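Local coordinates for protein transcriptional regulator, MarR family, putative (Bacillus cereus, PDB 3BJA) that probably binds DNA as a MarR-family transcription factor, with a winged helix-turn-helix fold, at residues V48-L53 against T89-T94. Sequence-based numbering, arbitrary orientation.
Sequences VSMSKL and TLVYLT
Val48 and Val91 pair across the small antiparallel sheet of the winged helix-turn-helix, with both side chains on the face that packs on Leu42 of helix 33-44. Leu90 and Tyr92 alternate to the other side, where Lys47 makes a cation-pi contact with the Tyr92 ring. Strand 48-49 forms one edge of the sheet; strand 77-81 flanks 89-93 on its far side. Val48 O accepts from Val91 N at 2.7 Å, nearly straight (171°), and also takes a CA-H...O contact from Leu90 CA at 3.3 Å. The return bond, Val48 N to Val91 O, is weak at 3.2 Å. Pairing then runs past the strand end into the first residue of helix 50-56, where Met50 N donates to Thr89 O (2.9 Å), which Ser49 CA also approaches. Ser49 is the N-cap of this helix: its OG, set between its own backbone N and carbonyl carbon (chi1 69°), accepts from Lys52 N at 2.9 Å. Met50, present as selenomethionine and bent at chi2 and chi3, crosses the Val91 side chain, then leads away and touches Met64 and Thr65 of helix 64-73. Its CG lies 3.8 Å from Val91 CG2.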
# COMPACT_ATOMS: atom_id res chain seq x y z
N VAL A 48 8.92 7.45 -20.66
CA VAL A 48 9.88 6.63 -19.88
C VAL A 48 9.74 5.14 -20.24
O VAL A 48 8.84 4.75 -21.01
CB VAL A 48 9.74 6.83 -18.34
CG1 VAL A 48 10.13 8.26 -17.94
CG2 VAL A 48 8.33 6.48 -17.85
N SER A 49 10.66 4.33 -19.73
CA SER A 49 10.63 2.89 -19.92
C SER A 49 9.69 2.25 -18.90
O SER A 49 9.38 2.85 -17.86
CB SER A 49 12.03 2.27 -19.78
OG SER A 49 12.50 2.33 -18.43
N MSE A 50 9.25 1.03 -19.21
CA MSE A 50 8.45 0.23 -18.28
C MSE A 50 9.16 0.05 -16.94
O MSE A 50 8.52 0.14 -15.90
CB MSE A 50 8.11 -1.16 -18.88
CG MSE A 50 6.78 -1.17 -19.59
SE MSE A 50 5.40 -1.17 -18.22
CE MSE A 50 5.42 -3.11 -17.90
N SER A 51 10.48 -0.18 -16.99
CA SER A 51 11.30 -0.33 -15.80
C SER A 51 11.32 0.99 -15.02
O SER A 51 11.01 0.98 -13.84
CB SER A 51 12.73 -0.80 -16.14
OG SER A 51 12.70 -2.07 -16.77
N LYS A 52 11.63 2.10 -15.70
CA LYS A 52 11.59 3.45 -15.06
C LYS A 52 10.26 3.75 -14.38
O LYS A 52 10.25 4.34 -13.30
CB LYS A 52 11.94 4.62 -16.01
CG LYS A 52 13.31 5.25 -15.78
CD LYS A 52 13.30 6.09 -14.48
CE LYS A 52 14.67 6.64 -14.14
NZ LYS A 52 14.67 7.32 -12.82
N LEU A 53 9.16 3.35 -15.02
CA LEU A 53 7.81 3.52 -14.46
C LEU A 53 7.67 2.67 -13.21
O LEU A 53 7.22 3.16 -12.19
CB LEU A 53 6.72 3.20 -15.49
CG LEU A 53 5.25 3.27 -15.06
CD1 LEU A 53 4.91 4.66 -14.53
CD2 LEU A 53 4.34 2.86 -16.20
N THR A 89 10.26 -1.58 -23.53
CA THR A 89 8.98 -0.95 -23.86
C THR A 89 8.93 0.46 -23.27
O THR A 89 9.13 0.62 -22.07
CB THR A 89 7.80 -1.76 -23.28
OG1 THR A 89 7.87 -3.10 -23.75
CG2 THR A 89 6.46 -1.18 -23.71
N LEU A 90 8.67 1.45 -24.13
CA LEU A 90 8.52 2.86 -23.71
C LEU A 90 7.03 3.12 -23.51
O LEU A 90 6.22 2.63 -24.30
CB LEU A 90 9.06 3.81 -24.78
CG LEU A 90 10.55 3.70 -25.12
CD1 LEU A 90 10.89 4.45 -26.41
CD2 LEU A 90 11.40 4.17 -23.94
N VAL A 91 6.68 3.89 -22.47
CA VAL A 91 5.28 4.21 -22.12
C VAL A 91 5.09 5.73 -21.97
O VAL A 91 5.98 6.43 -21.50
CB VAL A 91 4.86 3.53 -20.79
CG1 VAL A 91 3.35 3.60 -20.61
CG2 VAL A 91 5.31 2.09 -20.73
N TYR A 92 3.91 6.22 -22.35
CA TYR A 92 3.60 7.65 -22.26
C TYR A 92 2.10 7.92 -22.29
O TYR A 92 1.32 7.06 -22.73
CB TYR A 92 4.33 8.44 -23.37
CG TYR A 92 4.02 8.03 -24.80
CD1 TYR A 92 4.61 6.89 -25.36
CD2 TYR A 92 3.19 8.82 -25.62
CE1 TYR A 92 4.34 6.50 -26.70
CE2 TYR A 92 2.92 8.44 -26.96
CZ TYR A 92 3.50 7.28 -27.49
OH TYR A 92 3.25 6.90 -28.80
N LEU A 93 1.72 9.10 -21.80
CA LEU A 93 0.31 9.53 -21.81
C LEU A 93 -0.14 9.90 -23.22
O LEU A 93 0.62 10.47 -23.99
CB LEU A 93 0.08 10.76 -20.91
CG LEU A 93 0.09 10.56 -19.39
CD1 LEU A 93 -0.16 11.90 -18.72
CD2 LEU A 93 -0.96 9.54 -18.95
N THR A 94 -1.40 9.56 -23.51
CA THR A 94 -2.06 9.95 -24.75
C THR A 94 -2.72 11.31 -24.47
O THR A 94 -2.68 11.79 -23.31
CB THR A 94 -3.16 8.95 -25.15
OG1 THR A 94 -4.19 8.95 -24.15
CG2 THR A 94 -2.60 7.53 -25.33